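PDB 1K0F: zinc-binding protein TroA from Treponema pallidum, which binds zinc with high affinity in the periplasm and delivers it to the membrane permease of the TroABC transporter for import into the cell. Local coordinates for residues 90-95 / 171-176; 105-110 / 145-150; 109-114 / 138-143; 151-156 / 267-272. One frame throughout, in Å; residues are numbered along the deposited sequence.

How the interactions relate
Interactions 3, 2 and 4 follow one another in that order along the long helix 129-156, the backbone helix that spans both lobes of this solute-binding protein. Interaction 3 pairs it with helix 107-124. About 8 Å away, centre to centre, interaction 2 meets the start of that same helix. Interaction 4, about 12 Å from interaction 2, pairs the far end of the long helix with helix 260-273. Interaction 1, about 14 Å from interaction 2, ties the 90-95 loop to helix 172-178 near the zinc-site residue His102. Along the chain, interactions 2 and 3 fall between the segments of interaction 1, whose segments alternate with those of interaction 4. Together the contacts fasten the lobes to their backbone and to each other, consistent with the closed zinc-free form.

Interaction 1 (90-95 / 171-176); sequences QRLSLE and FGYFSR
Leu92 sits over the face of the Tyr173 ring where a loop from the N-terminal lobe meets helix 172-178 of the C-terminal lobe, a contact between the two lobes of this periplasmic solute-binding fold. Packing is tight here: Leu92 CG stands 3.8 Å from the centroid of the Tyr173 ring, only 6° off the ring normal, a CH-pi contact. Its CD1 reaches on to the backbone of the first helical turn, 3.5 Å from Gly172 C, an approach eased because glycine has no side chain. Tyrosine suits its place by being both flat and polar: Tyr173 OH accepts a weak bond from Leu92 N at 3.0 Å, while its stronger bond is to Asp100 O. The Tyr173 side chain lies about 5 Å from that of His102, a zinc ligand. On the exposed side lies Arg176, long enough to reach back to the loop through a bend at chi3 (98°). Its guanidinium turns one face to Leu92 but is modelled too close to that leucine for its exact placing to be trusted. At the guanidinium edge, Arg176 NH2 donates to Gln90 O at a modelled 2.5 Å, a length too short to take literally, with an N-H...O angle of 139°.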
# COMPACT_ATOMS: atom_id res chain seq x y z
N GLN A 90 -15.99 6.57 2.90
CA GLN A 90 -15.37 5.38 2.33
C GLN A 90 -14.15 4.83 3.04
O GLN A 90 -13.70 3.73 2.73
CB GLN A 90 -15.01 5.63 0.87
CG GLN A 90 -16.11 5.25 -0.09
CD GLN A 90 -16.04 6.01 -1.39
OE1 GLN A 90 -15.96 5.41 -2.46
NE2 GLN A 90 -16.07 7.34 -1.31
N ARG A 91 -13.61 5.57 4.00
CA ARG A 91 -12.44 5.08 4.72
C ARG A 91 -12.82 4.16 5.87
O ARG A 91 -13.52 4.58 6.79
CB ARG A 91 -11.63 6.25 5.26
CG ARG A 91 -11.94 7.58 4.63
CD ARG A 91 -11.22 8.66 5.39
NE ARG A 91 -11.15 9.90 4.64
CZ ARG A 91 -10.50 10.97 5.07
NH1 ARG A 91 -9.88 10.95 6.24
NH2 ARG A 91 -10.48 12.07 4.33
N LEU A 92 -12.36 2.92 5.83
CA LEU A 92 -12.67 1.99 6.91
C LEU A 92 -12.06 2.55 8.18
O LEU A 92 -11.06 3.26 8.15
CB LEU A 92 -12.06 0.60 6.65
CG LEU A 92 -12.38 -0.16 5.35
CD1 LEU A 92 -11.73 -1.53 5.40
CD2 LEU A 92 -13.86 -0.28 5.18
N SER A 93 -12.70 2.26 9.31
CA SER A 93 -12.18 2.73 10.58
C SER A 93 -11.74 1.52 11.39
O SER A 93 -12.00 0.38 11.00
CB SER A 93 -13.24 3.49 11.37
OG SER A 93 -12.73 3.89 12.63
N LEU A 94 -11.07 1.78 12.50
CA LEU A 94 -10.59 0.73 13.39
C LEU A 94 -11.00 1.14 14.80
O LEU A 94 -10.49 2.13 15.34
CB LEU A 94 -9.07 0.60 13.28
CG LEU A 94 -8.54 -0.11 12.03
CD1 LEU A 94 -8.21 0.90 10.94
CD2 LEU A 94 -7.32 -0.92 12.41
N GLU A 95 -11.93 0.40 15.38
CA GLU A 95 -12.39 0.71 16.72
C GLU A 95 -12.87 2.16 16.67
O GLU A 95 -12.87 2.86 17.68
CB GLU A 95 -11.24 0.59 17.72
CG GLU A 95 -11.50 -0.38 18.87
CD GLU A 95 -11.91 -1.76 18.39
OE1 GLU A 95 -11.10 -2.71 18.51
OE2 GLU A 95 -13.06 -1.90 17.89
N PHE A 171 -4.84 -5.01 4.48
CA PHE A 171 -5.64 -5.36 3.32
C PHE A 171 -7.12 -5.25 3.59
O PHE A 171 -7.93 -5.85 2.89
CB PHE A 171 -5.29 -6.77 2.84
CG PHE A 171 -3.87 -6.91 2.36
CD1 PHE A 171 -2.87 -7.31 3.24
CD2 PHE A 171 -3.54 -6.68 1.04
CE1 PHE A 171 -1.55 -7.46 2.81
CE2 PHE A 171 -2.22 -6.83 0.59
CZ PHE A 171 -1.23 -7.22 1.48
N GLY A 172 -7.48 -4.48 4.61
CA GLY A 172 -8.88 -4.30 4.94
C GLY A 172 -9.72 -3.92 3.73
O GLY A 172 -10.74 -4.56 3.46
N TYR A 173 -9.31 -2.87 3.02
CA TYR A 173 -10.04 -2.43 1.83
C TYR A 173 -9.94 -3.50 0.76
O TYR A 173 -10.86 -3.70 -0.02
CB TYR A 173 -9.46 -1.13 1.28
CG TYR A 173 -9.57 0.05 2.22
CD1 TYR A 173 -10.35 1.15 1.90
CD2 TYR A 173 -8.83 0.09 3.40
CE1 TYR A 173 -10.38 2.28 2.72
CE2 TYR A 173 -8.85 1.21 4.21
CZ TYR A 173 -9.62 2.30 3.87
OH TYR A 173 -9.60 3.41 4.69
N PHE A 174 -8.80 -4.19 0.73
CA PHE A 174 -8.61 -5.26 -0.24
C PHE A 174 -9.70 -6.30 0.02
O PHE A 174 -10.31 -6.84 -0.91
CB PHE A 174 -7.21 -5.88 -0.07
CG PHE A 174 -6.97 -7.09 -0.94
CD1 PHE A 174 -6.57 -6.94 -2.27
CD2 PHE A 174 -7.16 -8.37 -0.43
CE1 PHE A 174 -6.37 -8.05 -3.07
CE2 PHE A 174 -6.96 -9.49 -1.23
CZ PHE A 174 -6.56 -9.33 -2.55
N SER A 175 -9.95 -6.57 1.30
CA SER A 175 -10.97 -7.53 1.68
C SER A 175 -12.34 -6.99 1.33
O SER A 175 -13.14 -7.67 0.67
CB SER A 175 -10.88 -7.81 3.19
OG SER A 175 -11.68 -6.92 3.95
N ARG A 176 -12.61 -5.75 1.74
CA ARG A 176 -13.90 -5.12 1.48
C ARG A 176 -14.19 -4.97 -0.01
O ARG A 176 -15.34 -5.08 -0.44
CB ARG A 176 -13.95 -3.74 2.15
CG ARG A 176 -15.16 -2.91 1.78
CD ARG A 176 -15.19 -1.61 2.57
NE ARG A 176 -14.65 -0.50 1.79
CZ ARG A 176 -14.75 0.78 2.13
NH1 ARG A 176 -15.38 1.13 3.24
NH2 ARG A 176 -14.23 1.72 1.35

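Interaction 2 (105-110 / 145-150); sequences FDVKLW and KLDAYV
The capped N-terminus of helix 107-124 meets the backbone helix 129-156 here, with Val107 and Lys108 set against Asp147. Asp106 is the N-cap: its CG is anti to the backbone N (chi1 -177°), which turns the carboxylate onto the opening turn. There Asp106 OD1 accepts weak bonds from Lys108 N at 3.3 Å and Leu109 N at 3.5 Å. Aspartate suits the position because its short side chain can reach these early amides. Lys108 N also points to the other helix, giving a second weak bond to Asp147 OD1 at 3.3 Å (N-H...O angle 130°). The stronger partner of that oxygen is Tyr178 OH, from helix 172-178. Beside these polar atoms Val107 supplies the buried filling, a branched apolar side chain whose CG2 comes 3.8 Å from Leu146 CG, the two side chains crossing at about a right angle. Tyr260 packs against both Val107 and Leu146. Two acids also lie close, Asp106 OD1 and Asp147 OD1 being 3.9 Å apart with carboxylate planes 23° from one another. The amide of Lys108 between them, the positive end of the helix dipole and the tyrosine hydroxyl probably offset much of their mutual repulsion.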
# COMPACT_ATOMS: atom_id res chain seq x y z
N PHE A 105 -5.31 -0.26 -1.84
CA PHE A 105 -5.62 -1.66 -2.09
C PHE A 105 -7.04 -1.80 -2.62
O PHE A 105 -7.50 -2.90 -2.90
CB PHE A 105 -5.40 -2.50 -0.84
CG PHE A 105 -3.99 -3.00 -0.71
CD1 PHE A 105 -3.27 -3.39 -1.84
CD2 PHE A 105 -3.36 -3.05 0.53
CE1 PHE A 105 -1.95 -3.81 -1.74
CE2 PHE A 105 -2.04 -3.47 0.64
CZ PHE A 105 -1.33 -3.85 -0.49
N ASP A 106 -7.73 -0.67 -2.74
CA ASP A 106 -9.05 -0.62 -3.34
C ASP A 106 -8.80 0.28 -4.55
O ASP A 106 -8.96 1.49 -4.48
CB ASP A 106 -10.09 0.01 -2.41
CG ASP A 106 -11.49 -0.01 -3.02
OD1 ASP A 106 -11.60 -0.17 -4.26
OD2 ASP A 106 -12.48 0.15 -2.28
N VAL A 107 -8.36 -0.34 -5.64
CA VAL A 107 -8.05 0.35 -6.88
C VAL A 107 -9.04 1.45 -7.24
O VAL A 107 -8.64 2.51 -7.70
CB VAL A 107 -8.00 -0.63 -8.05
CG1 VAL A 107 -7.65 0.09 -9.32
CG2 VAL A 107 -7.00 -1.73 -7.76
N LYS A 108 -10.32 1.18 -7.03
CA LYS A 108 -11.37 2.14 -7.35
C LYS A 108 -11.37 3.35 -6.42
O LYS A 108 -11.74 4.45 -6.82
CB LYS A 108 -12.72 1.43 -7.29
CG LYS A 108 -13.67 1.79 -8.42
CD LYS A 108 -15.03 2.24 -7.88
CE LYS A 108 -16.12 1.20 -8.14
NZ LYS A 108 -17.47 1.83 -8.21
N LEU A 109 -10.98 3.13 -5.17
CA LEU A 109 -10.95 4.20 -4.18
C LEU A 109 -9.58 4.86 -4.15
O LEU A 109 -9.37 5.87 -3.47
CB LEU A 109 -11.28 3.64 -2.80
CG LEU A 109 -11.21 4.61 -1.61
CD1 LEU A 109 -12.56 5.29 -1.43
CD2 LEU A 109 -10.80 3.85 -0.36
N TRP A 110 -8.64 4.29 -4.90
CA TRP A 110 -7.30 4.84 -4.98
C TRP A 110 -7.29 5.87 -6.09
O TRP A 110 -6.39 6.71 -6.15
CB TRP A 110 -6.30 3.73 -5.29
CG TRP A 110 -4.90 4.22 -5.44
CD1 TRP A 110 -4.12 4.14 -6.56
CD2 TRP A 110 -4.09 4.82 -4.42
NE1 TRP A 110 -2.88 4.65 -6.30
CE2 TRP A 110 -2.82 5.08 -5.00
CE3 TRP A 110 -4.30 5.17 -3.08
CZ2 TRP A 110 -1.78 5.67 -4.28
CZ3 TRP A 110 -3.27 5.76 -2.37
CH2 TRP A 110 -2.02 6.00 -2.97
N LYS A 145 -8.59 -1.11 -15.26
CA LYS A 145 -8.33 -2.48 -15.67
C LYS A 145 -7.82 -3.24 -14.46
O LYS A 145 -8.20 -4.38 -14.22
CB LYS A 145 -7.29 -2.52 -16.79
CG LYS A 145 -7.86 -2.68 -18.19
CD LYS A 145 -6.81 -2.36 -19.26
CE LYS A 145 -7.10 -1.03 -19.96
NZ LYS A 145 -8.02 -0.14 -19.17
N LEU A 146 -6.96 -2.59 -13.67
CA LEU A 146 -6.37 -3.21 -12.48
C LEU A 146 -7.43 -3.60 -11.46
O LEU A 146 -7.43 -4.72 -10.94
CB LEU A 146 -5.35 -2.27 -11.81
CG LEU A 146 -4.67 -2.77 -10.53
CD1 LEU A 146 -4.25 -4.22 -10.68
CD2 LEU A 146 -3.45 -1.92 -10.23
N ASP A 147 -8.33 -2.68 -11.16
CA ASP A 147 -9.37 -2.99 -10.20
C ASP A 147 -10.22 -4.13 -10.74
O ASP A 147 -10.61 -5.03 -10.01
CB ASP A 147 -10.26 -1.78 -9.95
CG ASP A 147 -11.37 -2.09 -8.99
OD1 ASP A 147 -11.18 -1.88 -7.77
OD2 ASP A 147 -12.43 -2.54 -9.46
N ALA A 148 -10.50 -4.08 -12.04
CA ALA A 148 -11.31 -5.11 -12.67
C ALA A 148 -10.63 -6.46 -12.51
O ALA A 148 -11.22 -7.41 -12.00
CB ALA A 148 -11.50 -4.79 -14.14
N TYR A 149 -9.38 -6.51 -12.96
CA TYR A 149 -8.56 -7.72 -12.90
C TYR A 149 -8.53 -8.32 -11.50
O TYR A 149 -8.79 -9.50 -11.33
CB TYR A 149 -7.15 -7.37 -13.37
CG TYR A 149 -6.12 -8.47 -13.25
CD1 TYR A 149 -5.87 -9.35 -14.31
CD2 TYR A 149 -5.34 -8.60 -12.10
CE1 TYR A 149 -4.87 -10.32 -14.24
CE2 TYR A 149 -4.34 -9.57 -12.01
CZ TYR A 149 -4.11 -10.42 -13.08
OH TYR A 149 -3.11 -11.36 -13.01
N VAL A 150 -8.23 -7.49 -10.51
CA VAL A 150 -8.16 -7.95 -9.13
C VAL A 150 -9.49 -8.51 -8.64
O VAL A 150 -9.52 -9.35 -7.74
CB VAL A 150 -7.71 -6.83 -8.18
CG1 VAL A 150 -7.71 -7.33 -6.74
CG2 VAL A 150 -6.32 -6.34 -8.57

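Interaction 3 (109-114 / 138-143)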
# COMPACT_ATOMS: atom_id res chain seq x y z
N LEU A 109 -10.98 3.13 -5.17
CA LEU A 109 -10.95 4.20 -4.18
C LEU A 109 -9.58 4.86 -4.15
O LEU A 109 -9.37 5.87 -3.47
CB LEU A 109 -11.28 3.64 -2.80
CG LEU A 109 -11.21 4.61 -1.61
CD1 LEU A 109 -12.56 5.29 -1.43
CD2 LEU A 109 -10.80 3.85 -0.36
N TRP A 110 -8.64 4.29 -4.90
CA TRP A 110 -7.30 4.84 -4.98
C TRP A 110 -7.29 5.87 -6.09
O TRP A 110 -6.39 6.71 -6.15
CB TRP A 110 -6.30 3.73 -5.29
CG TRP A 110 -4.90 4.22 -5.44
CD1 TRP A 110 -4.12 4.14 -6.56
CD2 TRP A 110 -4.09 4.82 -4.42
NE1 TRP A 110 -2.88 4.65 -6.30
CE2 TRP A 110 -2.82 5.08 -5.00
CE3 TRP A 110 -4.30 5.17 -3.08
CZ2 TRP A 110 -1.78 5.67 -4.28
CZ3 TRP A 110 -3.27 5.76 -2.37
CH2 TRP A 110 -2.02 6.00 -2.97
N SER A 111 -8.28 5.80 -6.97
CA SER A 111 -8.39 6.75 -8.07
C SER A 111 -8.47 8.15 -7.45
O SER A 111 -8.11 9.14 -8.08
CB SER A 111 -9.64 6.48 -8.90
OG SER A 111 -10.28 5.29 -8.48
N TYR A 112 -8.97 8.21 -6.22
CA TYR A 112 -9.09 9.46 -5.49
C TYR A 112 -7.68 9.99 -5.26
O TYR A 112 -7.31 11.06 -5.74
CB TYR A 112 -9.79 9.24 -4.13
CG TYR A 112 -11.31 9.17 -4.17
CD1 TYR A 112 -12.09 10.30 -3.91
CD2 TYR A 112 -11.96 7.96 -4.41
CE1 TYR A 112 -13.49 10.22 -3.90
CE2 TYR A 112 -13.36 7.87 -4.40
CZ TYR A 112 -14.11 9.01 -4.14
OH TYR A 112 -15.49 8.93 -4.11
N SER A 113 -6.88 9.23 -4.52
CA SER A 113 -5.51 9.61 -4.21
C SER A 113 -4.68 9.88 -5.47
O SER A 113 -3.79 10.72 -5.46
CB SER A 113 -4.83 8.53 -3.38
OG SER A 113 -5.58 8.27 -2.21
N VAL A 114 -4.96 9.15 -6.54
CA VAL A 114 -4.23 9.35 -7.78
C VAL A 114 -4.71 10.68 -8.33
O VAL A 114 -3.93 11.47 -8.87
CB VAL A 114 -4.51 8.24 -8.80
CG1 VAL A 114 -4.03 8.67 -10.18
CG2 VAL A 114 -3.83 6.95 -8.37
N ALA A 138 -5.13 8.25 -18.83
CA ALA A 138 -4.52 7.00 -19.22
C ALA A 138 -4.29 6.23 -17.93
O ALA A 138 -4.99 5.26 -17.64
CB ALA A 138 -3.22 7.25 -19.94
N TYR A 139 -3.32 6.69 -17.13
CA TYR A 139 -2.99 6.05 -15.87
C TYR A 139 -4.21 5.57 -15.06
O TYR A 139 -4.14 4.57 -14.34
CB TYR A 139 -2.12 6.98 -15.02
CG TYR A 139 -1.63 6.36 -13.73
CD1 TYR A 139 -0.89 5.17 -13.73
CD2 TYR A 139 -1.88 6.98 -12.51
CE1 TYR A 139 -0.41 4.63 -12.53
CE2 TYR A 139 -1.40 6.44 -11.32
CZ TYR A 139 -0.67 5.28 -11.33
OH TYR A 139 -0.20 4.78 -10.14
N GLN A 140 -5.32 6.27 -15.18
CA GLN A 140 -6.52 5.87 -14.46
C GLN A 140 -7.09 4.63 -15.14
O GLN A 140 -7.51 3.69 -14.48
CB GLN A 140 -7.56 6.99 -14.44
CG GLN A 140 -7.93 7.48 -13.04
CD GLN A 140 -8.00 6.36 -12.01
OE1 GLN A 140 -7.14 6.25 -11.13
NE2 GLN A 140 -9.02 5.51 -12.12
N GLN A 141 -7.09 4.66 -16.47
CA GLN A 141 -7.59 3.54 -17.24
C GLN A 141 -6.84 2.28 -16.84
O GLN A 141 -7.40 1.19 -16.85
CB GLN A 141 -7.37 3.80 -18.72
CG GLN A 141 -7.82 5.17 -19.14
CD GLN A 141 -8.90 5.10 -20.18
OE1 GLN A 141 -9.43 4.03 -20.46
NE2 GLN A 141 -9.22 6.24 -20.77
N GLN A 142 -5.57 2.45 -16.49
CA GLN A 142 -4.74 1.33 -16.06
C GLN A 142 -5.29 0.88 -14.72
O GLN A 142 -5.41 -0.32 -14.45
CB GLN A 142 -3.28 1.77 -15.91
CG GLN A 142 -2.48 1.80 -17.23
CD GLN A 142 -1.08 2.38 -17.06
OE1 GLN A 142 -0.21 1.76 -16.44
NE2 GLN A 142 -0.86 3.57 -17.60
N LEU A 143 -5.62 1.85 -13.87
CA LEU A 143 -6.18 1.55 -12.55
C LEU A 143 -7.44 0.73 -12.73
O LEU A 143 -7.60 -0.33 -12.14
CB LEU A 143 -6.51 2.86 -11.81
CG LEU A 143 -5.38 3.61 -11.11
CD1 LEU A 143 -5.72 3.78 -9.64
CD2 LEU A 143 -4.06 2.87 -11.28
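Ser111 OG is gripped from its own helix, by a hydrogen bond with Lys108 O and a weak one with Val107 O, while Ser111 CB faces Gln140 across the interface. In the glutamine, the bend at chi2 (-38°) carries the amide to the serine and chi3 (109°) turns its face toward Ser111 CB, which lies 3.4 Å from Gln140 OE1, with no hydrogen bond between the two residues. A small serine suits this place because the helices come close here, the CA atoms of Ser111 and Gln140 being 6.7 Å apart. Deeper in, the contact is apolar. Leu143 CD1 touches the edge of the Trp110 indole at CD1, 3.5 Å away, and meets Val114 CG2 tip to tip at 3.9 Å. The other branch of Val114, CG1, abuts the edge of the Tyr139 ring at CD2, 3.6 Å away. Leu143 CD2 lies over the rim of one face of that ring, whose hydroxyl bonds to Asp14 OD2 on helix 10-20. Tyr260 adds a further ring against Trp110 and Leu143. With axes 10.4 Å apart and N-to-C directions at 158°, this is an antiparallel helix hairpin: helix 107-124 turns back through a short link into the backbone helix 129-156.

Interaction 4 (151-156 / 267-272)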
# COMPACT_ATOMS: atom_id res chain seq x y z
N ARG A 151 -10.59 -8.03 -9.21
CA ARG A 151 -11.88 -8.54 -8.81
C ARG A 151 -12.09 -9.85 -9.55
O ARG A 151 -12.41 -10.87 -8.94
CB ARG A 151 -13.01 -7.56 -9.15
CG ARG A 151 -14.25 -7.78 -8.28
CD ARG A 151 -15.26 -6.64 -8.39
NE ARG A 151 -15.65 -6.11 -7.09
CZ ARG A 151 -15.40 -4.87 -6.69
NH1 ARG A 151 -14.75 -4.02 -7.48
NH2 ARG A 151 -15.80 -4.46 -5.49
N ARG A 152 -11.89 -9.83 -10.86
CA ARG A 152 -12.03 -11.03 -11.67
C ARG A 152 -11.21 -12.10 -10.95
O ARG A 152 -11.75 -13.09 -10.46
CB ARG A 152 -11.47 -10.80 -13.07
CG ARG A 152 -11.25 -12.08 -13.89
CD ARG A 152 -10.84 -11.76 -15.33
NE ARG A 152 -10.10 -10.51 -15.42
CZ ARG A 152 -9.75 -9.92 -16.56
NH1 ARG A 152 -10.06 -10.47 -17.73
NH2 ARG A 152 -9.07 -8.78 -16.54
N LYS A 153 -9.91 -11.86 -10.88
CA LYS A 153 -8.97 -12.75 -10.22
C LYS A 153 -9.51 -13.26 -8.88
O LYS A 153 -9.63 -14.46 -8.66
CB LYS A 153 -7.64 -12.03 -9.98
CG LYS A 153 -6.60 -12.33 -11.03
CD LYS A 153 -6.00 -13.70 -10.79
CE LYS A 153 -4.90 -14.01 -11.79
NZ LYS A 153 -4.01 -15.09 -11.30
N ALA A 154 -9.85 -12.34 -7.99
CA ALA A 154 -10.39 -12.73 -6.70
C ALA A 154 -11.55 -13.70 -6.90
O ALA A 154 -11.67 -14.69 -6.18
CB ALA A 154 -10.86 -11.50 -5.94
N GLN A 155 -12.39 -13.41 -7.89
CA GLN A 155 -13.55 -14.24 -8.20
C GLN A 155 -13.14 -15.66 -8.56
O GLN A 155 -13.89 -16.61 -8.34
CB GLN A 155 -14.35 -13.64 -9.38
CG GLN A 155 -15.62 -12.90 -8.99
CD GLN A 155 -16.23 -13.40 -7.70
OE1 GLN A 155 -16.50 -14.59 -7.55
NE2 GLN A 155 -16.43 -12.49 -6.75
N SER A 156 -11.94 -15.80 -9.11
CA SER A 156 -11.44 -17.10 -9.49
C SER A 156 -11.24 -17.98 -8.26
O SER A 156 -11.12 -19.20 -8.36
CB SER A 156 -10.12 -16.95 -10.24
OG SER A 156 -9.06 -16.67 -9.35
N ASN A 267 0.40 -9.07 -6.16
CA ASN A 267 -0.35 -9.43 -4.97
C ASN A 267 -1.44 -10.46 -5.25
O ASN A 267 -1.35 -11.59 -4.79
CB ASN A 267 -0.93 -8.16 -4.32
CG ASN A 267 0.05 -7.52 -3.32
OD1 ASN A 267 1.23 -7.87 -3.25
ND2 ASN A 267 -0.46 -6.56 -2.54
N ILE A 268 -2.47 -10.07 -6.00
CA ILE A 268 -3.57 -10.98 -6.33
C ILE A 268 -3.08 -12.24 -7.02
O ILE A 268 -3.59 -13.33 -6.79
CB ILE A 268 -4.63 -10.29 -7.23
CG1 ILE A 268 -6.00 -10.88 -6.94
CG2 ILE A 268 -4.31 -10.48 -8.71
CD1 ILE A 268 -6.53 -10.47 -5.60
N ASP A 269 -2.07 -12.10 -7.88
CA ASP A 269 -1.56 -13.27 -8.56
C ASP A 269 -1.10 -14.20 -7.46
O ASP A 269 -1.72 -15.22 -7.20
CB ASP A 269 -0.39 -12.89 -9.47
CG ASP A 269 -0.85 -12.25 -10.77
OD1 ASP A 269 -1.99 -11.77 -10.82
OD2 ASP A 269 -0.06 -12.23 -11.74
N THR A 270 -0.01 -13.82 -6.80
CA THR A 270 0.57 -14.62 -5.73
C THR A 270 -0.45 -15.22 -4.77
O THR A 270 -0.38 -16.41 -4.45
CB THR A 270 1.54 -13.76 -4.91
OG1 THR A 270 2.69 -13.47 -5.71
CG2 THR A 270 1.98 -14.49 -3.64
N ILE A 271 -1.41 -14.41 -4.34
CA ILE A 271 -2.42 -14.86 -3.39
C ILE A 271 -3.34 -15.96 -3.91
O ILE A 271 -3.28 -17.09 -3.42
CB ILE A 271 -3.27 -13.68 -2.88
CG1 ILE A 271 -2.40 -12.76 -2.02
CG2 ILE A 271 -4.45 -14.19 -2.06
CD1 ILE A 271 -3.09 -11.49 -1.63
N VAL A 272 -4.19 -15.62 -4.87
CA VAL A 272 -5.09 -16.62 -5.43
C VAL A 272 -4.28 -17.85 -5.85
O VAL A 272 -4.64 -18.99 -5.54
CB VAL A 272 -5.89 -16.07 -6.66
CG1 VAL A 272 -6.77 -14.91 -6.22
CG2 VAL A 272 -4.95 -15.62 -7.75
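Ile268 presses its two carbon branches against the base of Lys153. Ile268 CG1 lies 3.6 Å from Lys153 CB, and Ile268 CG2 lies 3.7 Å from Lys153 CG, so the isoleucine packs along the aliphatic part of the lysine and leaves its ammonium end to run on across the interface. Toward Ala154, whose small side chain lets the backbones stay close, the contact is looser. Ile268 also touches Phe174 of helix 172-178. Next comes Asp269, whose CB points off the interface. Its CG stands beside the backbone N and anti to the carbonyl carbon (chi1 -78°), and this swings the carboxylate back to the lysine. Asp269 OD1 makes a long salt bridge to Lys153 NZ at 3.9 Å; its stronger partner is Tyr149 OH, one turn earlier on the long helix. The two helices, the C-terminal end of the backbone helix 129-156 and the C-lobe helix 260-273, are nearly parallel here, with N-to-C directions 3° apart and axes 9.7 Å from each other. One turn beyond Ile268, Val272 turns CG2 toward the lysine chain, though the exact place of that methyl is doubtful. Valine suits a site against the helix backbone because its branches start at CB and stay short and apolar: its other methyl, Val272 CG1, rests 3.8 Å from Lys153 O.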